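Local coordinates for RabGDI protein (Plasmodium falciparum 3D7, PDB 3P1W) that probably acts as a Rab GDP-dissociation inhibitor, binding Rab GTPases in their GDP-bound state and so regulating their cycling between membranes and cytosol, at residues A[187-196]-A[221-230]; A[305-316]-A[425-433]. All coordinates share one frame; numbering follows the deposited sequence. Where two conformers were deposited one is given.

Interaction 1 of 2, residues A[187-196]-A[221-230]; sequences PYKLTMLEIY and YLKQPAYLTL
Met192 lies across Thr229, its SD 3.6 Å from Thr229 CB, while its CE reaches on to CD2 of Leu230. The chain leaves with CG anti to the backbone N (chi1 -169°) and then bends at chi2, which swings the sulfur over the first turn of helix 226-243. Beside it Ala226 CB is pressed against Ile195 CG1 at 3.4 Å, tighter than usual carbon contact, and Pro187 CB touches the side chains of Ala226, Tyr227 and Leu230. Phe167 of helix 158-173 touches both Met192 and Ile195. Further out, Tyr188 CE1 lies 3.6 Å above the plane of the Tyr227 ring, over its centre, the planes 31° apart; Tyr188 OH bonds to Ala176 O. At the other end Tyr196 and Tyr221 cross at about a right angle, edge near edge, Tyr196 OH and Tyr221 OH sharing a 2.9 Å hydrogen bond. Leu222 CD2 sits at the Tyr196 edge. Backbone bonds join the helix starts and the loops leading into them: Tyr227 N to Pro187 O, Ala226 N to Leu190 O at 2.9 Å, Met192 N to Gln224 O and Leu193 N to Leu222 O. Thr191 and Glu194 close a capping box: Glu194 N donates to Thr191 OG1 at 3.2 Å, and Thr191 N meets Glu194 OE2 from above the carboxylate plane. The first-turn amides of Met192 and Leu193 thus find acceptors across the contact, joining the helix starts through main chain as well as apolar packing.

Interaction 2 of 2, residues A[305-316]-A[425-433]; sequences KVICDPSYVMHL and DNIFVTSSY
Pro310 turns its CD and CG edge onto Thr430 O, CD lying 3.2 Å from that oxygen, a buried carbonyl for which the model offers no hydrogen-bond partner. The proline comes two residues after strand 305-308, which pairs in parallel with strand 427-429: Val306 N donates to Asn426 O, Phe428 N to Val306 O at 2.8 Å, Cys308 N to Phe428 O and Thr430 N to Cys308 O. On the sheet face of Val306, Cys308, Ile427 and Val429, the chain beyond Pro310 folds back: Val313 meets Val429 tip to tip, CG2 to CG2 at 4.0 Å, and Leu316 CD1 rests on Ile427 CD1. Cys308 SG touches the CG2 atoms of both Ile427 and Val429, its chi1 of 64° placing it between its own N and carbonyl carbon. The other face carries Ile307 and Phe428, the latter touching Leu453 of helix 440-454. Asp309 OD1 takes both Ser311 N and Ser311 OG, the latter at 2.6 Å, in an Asx turn that shapes the exit from the strand. Lys305 NZ reaches Asn426 OD1 by a weak bond. Cohesion thus rests on the regular parallel backbone ladder and apolar contacts, with side-chain polarity confined largely to the strand ends.

Overall arrangement
Interaction 1 and interaction 2 lie in separate regions of one chain, their centres 36 Å apart and their nearest atoms about 18 Å apart. In sequence interaction 1 closes before interaction 2 opens. The first joins the starts of helices 192-198 and 226-243 within the helical part, where helices 158-173 and 203-213 also pack. The second pairs strands 305-308 and 427-429 in the mixed sheet that includes strand 20-26, with helices 30-41 and 440-454 against it, an arrangement consistent with the Rossmann-like fold expected from its clan. The segments of interaction 2 are separated by 108 residues, 47 of them in strands, so it brings the late chain back to the N-terminal sheet, whereas interaction 1 is a local closure.

Interaction 1 of 2, residues A[187-196]-A[221-230]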
loop_
_atom_site.group_PDB
_atom_site.type_symbol
_atom_site.label_atom_id
_atom_site.label_comp_id
_atom_site.label_asym_id
_atom_site.label_seq_id
_atom_site.Cartn_x
_atom_site.Cartn_y
_atom_site.Cartn_z
ATOM N N PRO A 187 27.749 5.193 -8.641
ATOM C CA PRO A 187 26.502 4.468 -8.321
ATOM C C PRO A 187 25.819 3.821 -9.531
ATOM O O PRO A 187 24.842 3.072 -9.350
ATOM C CB PRO A 187 25.615 5.562 -7.734
ATOM C CG PRO A 187 26.026 6.794 -8.459
ATOM C CD PRO A 187 27.516 6.648 -8.727
ATOM N N TYR A 188 26.296 4.122 -10.743
ATOM C CA TYR A 188 25.774 3.496 -11.966
ATOM C C TYR A 188 26.536 2.232 -12.340
ATOM O O TYR A 188 26.008 1.392 -13.060
ATOM C CB TYR A 188 25.776 4.493 -13.135
ATOM C CG TYR A 188 24.950 5.707 -12.810
ATOM C CD1 TYR A 188 23.577 5.724 -13.048
ATOM C CD2 TYR A 188 25.530 6.820 -12.209
ATOM C CE1 TYR A 188 22.813 6.832 -12.718
ATOM C CE2 TYR A 188 24.778 7.928 -11.877
ATOM C CZ TYR A 188 23.423 7.931 -12.134
ATOM O OH TYR A 188 22.680 9.034 -11.793
ATOM N N LYS A 189 27.756 2.094 -11.828
ATOM C CA LYS A 189 28.607 0.941 -12.120
ATOM C C LYS A 189 28.643 -0.028 -10.935
ATOM O O LYS A 189 28.544 -1.245 -11.116
ATOM C CB LYS A 189 30.026 1.404 -12.494
ATOM N N LEU A 190 28.762 0.504 -9.720
ATOM C CA LEU A 190 28.752 -0.336 -8.526
ATOM C C LEU A 190 27.327 -0.751 -8.178
ATOM O O LEU A 190 26.372 0.006 -8.404
ATOM C CB LEU A 190 29.365 0.401 -7.337
ATOM C CG LEU A 190 30.813 0.893 -7.464
ATOM C CD1 LEU A 190 31.275 1.417 -6.122
ATOM C CD2 LEU A 190 31.743 -0.201 -7.970
ATOM N N THR A 191 27.200 -1.950 -7.614
ATOM C CA THR A 191 25.926 -2.429 -7.104
ATOM C C THR A 191 25.674 -1.871 -5.705
ATOM O O THR A 191 26.589 -1.385 -5.048
ATOM C CB THR A 191 25.887 -3.964 -7.018
ATOM O OG1 THR A 191 26.816 -4.414 -6.031
ATOM C CG2 THR A 191 26.212 -4.602 -8.371
ATOM N N MET A 192 24.433 -1.958 -5.219
ATOM C CA MET A 192 24.177 -1.480 -3.861
ATOM C C MET A 192 24.980 -2.279 -2.844
ATOM O O MET A 192 25.400 -1.730 -1.826
ATOM C CB MET A 192 22.685 -1.539 -3.496
ATOM C CG MET A 192 22.378 -0.800 -2.185
ATOM S SD MET A 192 22.782 0.953 -2.294
ATOM C CE MET A 192 22.934 1.429 -0.581
ATOM N N LEU A 193 25.182 -3.566 -3.111
ATOM C CA LEU A 193 25.916 -4.430 -2.190
ATOM C C LEU A 193 27.352 -3.923 -2.037
ATOM O O LEU A 193 27.887 -3.885 -0.939
ATOM C CB LEU A 193 25.918 -5.886 -2.678
ATOM C CG LEU A 193 26.788 -6.865 -1.873
ATOM C CD1 LEU A 193 26.316 -6.962 -0.436
ATOM C CD2 LEU A 193 26.856 -8.246 -2.526
ATOM N N GLU A 194 27.957 -3.509 -3.144
ATOM C CA GLU A 194 29.318 -2.964 -3.087
ATOM C C GLU A 194 29.345 -1.673 -2.264
ATOM O O GLU A 194 30.301 -1.437 -1.535
ATOM C CB GLU A 194 29.894 -2.757 -4.492
ATOM C CG GLU A 194 30.167 -4.075 -5.221
ATOM C CD GLU A 194 30.622 -3.876 -6.656
ATOM O OE1 GLU A 194 31.838 -3.707 -6.882
ATOM O OE2 GLU A 194 29.771 -3.907 -7.564
ATOM N N ILE A 195 28.275 -0.871 -2.331
ATOM C CA ILE A 195 28.181 0.338 -1.500
ATOM C C ILE A 195 28.060 -0.015 -0.014
ATOM O O ILE A 195 28.700 0.610 0.825
ATOM C CB ILE A 195 26.991 1.236 -1.888
ATOM C CG1 ILE A 195 27.155 1.800 -3.303
ATOM C CG2 ILE A 195 26.842 2.378 -0.870
ATOM C CD1 ILE A 195 28.339 2.757 -3.461
ATOM N N TYR A 196 27.234 -1.011 0.316
ATOM C CA TYR A 196 27.132 -1.476 1.699
ATOM C C TYR A 196 28.501 -1.923 2.229
ATOM O O TYR A 196 28.921 -1.513 3.307
ATOM C CB TYR A 196 26.148 -2.642 1.818
ATOM C CG TYR A 196 24.666 -2.300 1.754
ATOM C CD1 TYR A 196 24.147 -1.149 2.354
ATOM C CD2 TYR A 196 23.772 -3.170 1.132
ATOM C CE1 TYR A 196 22.764 -0.867 2.332
ATOM C CE2 TYR A 196 22.395 -2.899 1.094
ATOM C CZ TYR A 196 21.895 -1.742 1.681
ATOM O OH TYR A 196 20.526 -1.494 1.639
ATOM N N TYR A 221 17.627 -6.132 -5.195
ATOM C CA TYR A 221 18.297 -4.835 -5.358
ATOM C C TYR A 221 19.803 -4.871 -5.100
ATOM O O TYR A 221 20.524 -4.034 -5.634
ATOM C CB TYR A 221 17.673 -3.750 -4.467
ATOM C CG TYR A 221 18.085 -3.833 -3.015
ATOM C CD1 TYR A 221 19.170 -3.111 -2.541
ATOM C CD2 TYR A 221 17.410 -4.657 -2.130
ATOM C CE1 TYR A 221 19.552 -3.177 -1.225
ATOM C CE2 TYR A 221 17.795 -4.742 -0.799
ATOM C CZ TYR A 221 18.869 -3.993 -0.349
ATOM O OH TYR A 221 19.281 -4.072 0.958
ATOM N N LEU A 222 20.258 -5.825 -4.289
ATOM C CA LEU A 222 21.669 -5.934 -3.906
ATOM C C LEU A 222 22.563 -6.060 -5.124
ATOM O O LEU A 222 23.657 -5.522 -5.140
ATOM C CB LEU A 222 21.905 -7.132 -2.979
ATOM C CG LEU A 222 21.430 -6.990 -1.524
ATOM C CD1 LEU A 222 21.653 -8.304 -0.773
ATOM C CD2 LEU A 222 22.120 -5.846 -0.805
ATOM N N LYS A 223 22.069 -6.757 -6.141
ATOM C CA LYS A 223 22.825 -7.010 -7.369
ATOM C C LYS A 223 22.613 -5.939 -8.436
ATOM O O LYS A 223 23.312 -5.928 -9.427
ATOM C CB LYS A 223 22.435 -8.377 -7.928
ATOM C CG LYS A 223 22.782 -9.514 -6.970
ATOM C CD LYS A 223 22.305 -10.886 -7.478
ATOM C CE LYS A 223 23.296 -11.990 -7.065
ATOM N NZ LYS A 223 22.836 -13.354 -7.472
ATOM N N GLN A 224 21.644 -5.054 -8.233
ATOM C CA GLN A 224 21.357 -3.961 -9.159
ATOM C C GLN A 224 22.224 -2.729 -8.863
ATOM O O GLN A 224 22.765 -2.600 -7.760
ATOM C CB GLN A 224 19.880 -3.567 -9.048
ATOM C CG GLN A 224 18.903 -4.668 -9.419
ATOM C CD GLN A 224 17.449 -4.195 -9.393
ATOM O OE1 GLN A 224 16.971 -3.654 -8.391
ATOM N NE2 GLN A 224 16.738 -4.407 -10.501
ATOM N N PRO A 225 22.353 -1.814 -9.845
ATOM C CA PRO A 225 23.128 -0.581 -9.629
ATOM C C PRO A 225 22.679 0.239 -8.409
ATOM O O PRO A 225 21.477 0.344 -8.142
ATOM C CB PRO A 225 22.898 0.206 -10.925
ATOM C CG PRO A 225 22.686 -0.860 -11.965
ATOM C CD PRO A 225 21.890 -1.927 -11.246
ATOM N N ALA A 226 23.650 0.835 -7.712
ATOM C CA ALA A 226 23.434 1.467 -6.404
ATOM C C ALA A 226 22.472 2.664 -6.427
ATOM O O ALA A 226 21.671 2.816 -5.506
ATOM C CB ALA A 226 24.772 1.887 -5.784
ATOM N N TYR A 227 22.545 3.502 -7.471
ATOM C CA TYR A 227 21.761 4.752 -7.518
ATOM C C TYR A 227 20.259 4.554 -7.264
ATOM O O TYR A 227 19.612 5.399 -6.647
ATOM C CB TYR A 227 21.966 5.501 -8.850
ATOM C CG TYR A 227 21.219 4.947 -10.055
ATOM C CD1 TYR A 227 20.058 5.557 -10.514
ATOM C CD2 TYR A 227 21.698 3.839 -10.755
ATOM C CE1 TYR A 227 19.383 5.064 -11.629
ATOM C CE2 TYR A 227 21.040 3.346 -11.874
ATOM C CZ TYR A 227 19.885 3.953 -12.303
ATOM O OH TYR A 227 19.225 3.460 -13.410
ATOM N N LEU A 228 19.715 3.449 -7.759
ATOM C CA LEU A 228 18.299 3.124 -7.578
ATOM C C LEU A 228 17.949 3.073 -6.094
ATOM O O LEU A 228 16.919 3.600 -5.663
ATOM C CB LEU A 228 17.985 1.776 -8.231
ATOM C CG LEU A 228 18.130 1.682 -9.751
ATOM C CD1 LEU A 228 18.484 0.229 -10.168
ATOM C CD2 LEU A 228 16.874 2.204 -10.459
ATOM N N THR A 229 18.835 2.472 -5.308
ATOM C CA THR A 229 18.578 2.256 -3.895
ATOM C C THR A 229 18.939 3.503 -3.083
ATOM O O THR A 229 18.223 3.890 -2.163
ATOM C CB THR A 229 19.336 1.027 -3.398
ATOM O OG1 THR A 229 18.883 -0.131 -4.121
ATOM C CG2 THR A 229 19.106 0.823 -1.902
ATOM N N LEU A 230 20.027 4.166 -3.460
ATOM C CA LEU A 230 20.403 5.392 -2.793
ATOM C C LEU A 230 19.280 6.425 -2.892
ATOM O O LEU A 230 18.993 7.112 -1.917
ATOM C CB LEU A 230 21.723 5.942 -3.369
ATOM C CG LEU A 230 22.969 5.114 -3.037
ATOM C CD1 LEU A 230 24.159 5.527 -3.931
ATOM C CD2 LEU A 230 23.348 5.259 -1.560
#

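Interaction 2 of 2, residues A[305-316]-A[425-433]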
loop_
_atom_site.group_PDB
_atom_site.type_symbol
_atom_site.label_atom_id
_atom_site.label_comp_id
_atom_site.label_asym_id
_atom_site.label_seq_id
_atom_site.Cartn_x
_atom_site.Cartn_y
_atom_site.Cartn_z
ATOM N N LYS A 305 -11.762 2.271 -24.540
ATOM C CA LYS A 305 -10.987 1.497 -23.571
ATOM C C LYS A 305 -11.778 1.204 -22.322
ATOM O O LYS A 305 -12.706 1.934 -21.969
ATOM C CB LYS A 305 -9.695 2.251 -23.188
ATOM C CG LYS A 305 -8.808 2.633 -24.402
ATOM C CD LYS A 305 -7.546 3.368 -23.991
ATOM C CE LYS A 305 -6.784 3.965 -25.174
ATOM N NZ LYS A 305 -6.498 2.994 -26.283
ATOM N N VAL A 306 -11.357 0.155 -21.612
ATOM C CA VAL A 306 -11.922 -0.160 -20.322
ATOM C C VAL A 306 -10.771 -0.310 -19.309
ATOM O O VAL A 306 -9.710 -0.828 -19.647
ATOM C CB VAL A 306 -12.736 -1.477 -20.370
ATOM C CG1 VAL A 306 -13.074 -2.001 -18.965
ATOM C CG2 VAL A 306 -14.013 -1.305 -21.168
ATOM N N ILE A 307 -10.993 0.161 -18.086
ATOM C CA ILE A 307 -10.096 -0.161 -16.943
ATOM C C ILE A 307 -10.955 -0.855 -15.939
ATOM O O ILE A 307 -12.045 -0.373 -15.622
ATOM C CB ILE A 307 -9.471 1.102 -16.324
ATOM C CG1 ILE A 307 -8.592 1.834 -17.331
ATOM C CG2 ILE A 307 -8.625 0.740 -15.066
ATOM C CD1 ILE A 307 -8.348 3.318 -16.939
ATOM N N CYS A 308 -10.508 -1.997 -15.416
ATOM C CA CYS A 308 -11.310 -2.678 -14.434
ATOM C C CYS A 308 -10.463 -3.512 -13.511
ATOM O O CYS A 308 -9.317 -3.797 -13.808
ATOM C CB CYS A 308 -12.346 -3.559 -15.122
ATOM S SG CYS A 308 -11.698 -4.920 -16.112
ATOM N N ASP A 309 -11.047 -3.899 -12.393
ATOM C CA ASP A 309 -10.374 -4.851 -11.501
ATOM C C ASP A 309 -10.643 -6.295 -11.963
ATOM O O ASP A 309 -11.505 -6.525 -12.822
ATOM C CB ASP A 309 -10.742 -4.562 -10.051
ATOM C CG ASP A 309 -12.140 -4.963 -9.683
ATOM O OD1 ASP A 309 -12.420 -6.172 -9.562
ATOM O OD2 ASP A 309 -12.930 -4.053 -9.407
ATOM N N PRO A 310 -9.914 -7.276 -11.410
ATOM C CA PRO A 310 -10.015 -8.633 -11.892
ATOM C C PRO A 310 -11.418 -9.254 -11.802
ATOM O O PRO A 310 -11.751 -10.140 -12.610
ATOM C CB PRO A 310 -8.980 -9.397 -11.022
ATOM C CG PRO A 310 -7.978 -8.391 -10.690
ATOM C CD PRO A 310 -8.816 -7.132 -10.425
ATOM N N SER A 311 -12.253 -8.773 -10.895
ATOM C CA SER A 311 -13.582 -9.343 -10.729
ATOM C C SER A 311 -14.476 -9.135 -11.938
ATOM O O SER A 311 -15.481 -9.849 -12.068
ATOM C CB SER A 311 -14.299 -8.811 -9.481
ATOM O OG SER A 311 -14.711 -7.485 -9.606
ATOM N N TYR A 312 -14.142 -8.172 -12.788
ATOM C CA TYR A 312 -14.950 -7.868 -13.978
ATOM C C TYR A 312 -14.557 -8.653 -15.226
ATOM O O TYR A 312 -15.263 -8.576 -16.267
ATOM C CB TYR A 312 -14.956 -6.357 -14.252
ATOM C CG TYR A 312 -15.773 -5.621 -13.249
ATOM C CD1 TYR A 312 -17.149 -5.475 -13.398
ATOM C CD2 TYR A 312 -15.163 -5.061 -12.109
ATOM C CE1 TYR A 312 -17.910 -4.794 -12.454
ATOM C CE2 TYR A 312 -15.913 -4.392 -11.167
ATOM C CZ TYR A 312 -17.279 -4.264 -11.329
ATOM O OH TYR A 312 -17.999 -3.595 -10.350
ATOM N N VAL A 313 -13.508 -9.463 -15.130
ATOM C CA VAL A 313 -13.011 -10.216 -16.275
ATOM C C VAL A 313 -12.876 -11.693 -15.985
ATOM O O VAL A 313 -12.126 -12.408 -16.666
ATOM C CB VAL A 313 -11.658 -9.643 -16.798
ATOM C CG1 VAL A 313 -11.832 -8.219 -17.363
ATOM C CG2 VAL A 313 -10.550 -9.655 -15.684
ATOM N N MET A 314 -13.653 -12.182 -15.020
ATOM C CA MET A 314 -13.530 -13.582 -14.623
ATOM C C MET A 314 -14.091 -14.535 -15.680
ATOM O O MET A 314 -13.769 -15.723 -15.648
ATOM C CB MET A 314 -14.240 -13.825 -13.292
ATOM C CG MET A 314 -13.624 -13.126 -12.126
ATOM S SD MET A 314 -12.006 -13.784 -11.711
ATOM C CE MET A 314 -12.534 -15.242 -10.825
ATOM N N HIS A 315 -14.913 -13.995 -16.584
ATOM C CA HIS A 315 -15.469 -14.732 -17.720
ATOM C C HIS A 315 -14.648 -14.655 -19.009
ATOM O O HIS A 315 -14.955 -15.349 -19.978
ATOM C CB HIS A 315 -16.900 -14.237 -18.014
ATOM C CG HIS A 315 -17.001 -12.777 -18.317
ATOM N ND1 HIS A 315 -16.419 -11.797 -17.531
ATOM C CD2 HIS A 315 -17.664 -12.130 -19.306
ATOM C CE1 HIS A 315 -16.724 -10.613 -18.032
ATOM N NE2 HIS A 315 -17.486 -10.788 -19.103
ATOM N N LEU A 316 -13.611 -13.825 -19.021
ATOM C CA LEU A 316 -12.824 -13.559 -20.229
ATOM C C LEU A 316 -11.523 -14.334 -20.218
ATOM O O LEU A 316 -10.844 -14.468 -19.168
ATOM C CB LEU A 316 -12.510 -12.077 -20.389
ATOM C CG LEU A 316 -13.682 -11.118 -20.546
ATOM C CD1 LEU A 316 -13.113 -9.739 -20.839
ATOM C CD2 LEU A 316 -14.640 -11.599 -21.664
ATOM N N ASP A 425 -6.873 -5.873 -26.846
ATOM C CA ASP A 425 -8.313 -5.655 -26.754
ATOM C C ASP A 425 -8.705 -4.351 -26.040
ATOM O O ASP A 425 -9.898 -4.040 -25.954
ATOM C CB ASP A 425 -8.971 -6.858 -26.078
ATOM C CG ASP A 425 -8.600 -6.996 -24.596
ATOM O OD1 ASP A 425 -7.886 -6.122 -24.019
ATOM O OD2 ASP A 425 -9.035 -8.004 -24.008
ATOM N N ASN A 426 -7.720 -3.616 -25.501
ATOM C CA ASN A 426 -7.978 -2.347 -24.788
ATOM C C ASN A 426 -8.773 -2.487 -23.482
ATOM O O ASN A 426 -9.407 -1.518 -23.022
ATOM C CB ASN A 426 -8.632 -1.311 -25.713
ATOM C CG ASN A 426 -7.658 -0.758 -26.725
ATOM O OD1 ASN A 426 -6.528 -0.443 -26.368
ATOM N ND2 ASN A 426 -8.091 -0.617 -27.982
ATOM N N ILE A 427 -8.682 -3.668 -22.860
ATOM C CA ILE A 427 -9.240 -3.886 -21.536
ATOM C C ILE A 427 -8.043 -4.007 -20.588
ATOM O O ILE A 427 -7.311 -5.009 -20.632
ATOM C CB ILE A 427 -10.120 -5.138 -21.457
ATOM C CG1 ILE A 427 -11.300 -5.028 -22.441
ATOM C CG2 ILE A 427 -10.666 -5.328 -20.030
ATOM C CD1 ILE A 427 -12.072 -6.305 -22.591
ATOM N N PHE A 428 -7.832 -2.953 -19.797
ATOM C CA PHE A 428 -6.664 -2.844 -18.908
ATOM C C PHE A 428 -7.127 -3.239 -17.536
ATOM O O PHE A 428 -8.036 -2.599 -17.002
ATOM C CB PHE A 428 -6.147 -1.402 -18.872
ATOM C CG PHE A 428 -5.569 -0.935 -20.174
ATOM C CD1 PHE A 428 -4.201 -0.922 -20.372
ATOM C CD2 PHE A 428 -6.404 -0.559 -21.225
ATOM C CE1 PHE A 428 -3.669 -0.512 -21.585
ATOM C CE2 PHE A 428 -5.874 -0.153 -22.462
ATOM C CZ PHE A 428 -4.497 -0.129 -22.631
ATOM N N VAL A 429 -6.519 -4.287 -16.987
ATOM C CA VAL A 429 -6.943 -4.869 -15.718
ATOM C C VAL A 429 -5.942 -4.520 -14.613
ATOM O O VAL A 429 -4.748 -4.735 -14.763
ATOM C CB VAL A 429 -7.127 -6.403 -15.811
ATOM C CG1 VAL A 429 -7.670 -6.951 -14.519
ATOM C CG2 VAL A 429 -8.126 -6.768 -16.965
ATOM N N THR A 430 -6.437 -3.947 -13.528
ATOM C CA THR A 430 -5.584 -3.667 -12.346
ATOM C C THR A 430 -5.227 -4.978 -11.637
ATOM O O THR A 430 -6.034 -5.910 -11.577
ATOM C CB THR A 430 -6.240 -2.687 -11.372
ATOM O OG1 THR A 430 -7.525 -3.159 -10.967
ATOM C CG2 THR A 430 -6.353 -1.281 -11.989
ATOM N N SER A 431 -4.014 -5.046 -11.106
ATOM C CA SER A 431 -3.610 -6.180 -10.276
ATOM C C SER A 431 -4.292 -6.137 -8.909
ATOM O O SER A 431 -4.723 -5.080 -8.414
ATOM C CB SER A 431 -2.069 -6.228 -10.147
ATOM O OG SER A 431 -1.597 -5.111 -9.416
ATOM N N SER A 432 -4.388 -7.285 -8.262
ATOM C CA SER A 432 -4.931 -7.328 -6.920
ATOM C C SER A 432 -3.971 -6.611 -5.977
ATOM O O SER A 432 -2.776 -6.575 -6.248
ATOM C CB SER A 432 -5.099 -8.760 -6.457
ATOM O OG SER A 432 -5.825 -9.510 -7.414
ATOM N N TYR A 433 -4.513 -6.037 -4.900
ATOM C CA TYR A 433 -3.696 -5.372 -3.869
ATOM C C TYR A 433 -2.855 -6.427 -3.146
ATOM O O TYR A 433 -3.372 -7.461 -2.736
ATOM C CB TYR A 433 -4.545 -4.565 -2.874
ATOM C CG TYR A 433 -5.282 -3.459 -3.559
ATOM C CD1 TYR A 433 -4.693 -2.225 -3.776
ATOM C CD2 TYR A 433 -6.536 -3.700 -4.107
ATOM C CE1 TYR A 433 -5.354 -1.249 -4.485
ATOM C CE2 TYR A 433 -7.203 -2.729 -4.820
ATOM C CZ TYR A 433 -6.606 -1.510 -4.999
ATOM O OH TYR A 433 -7.262 -0.561 -5.739
#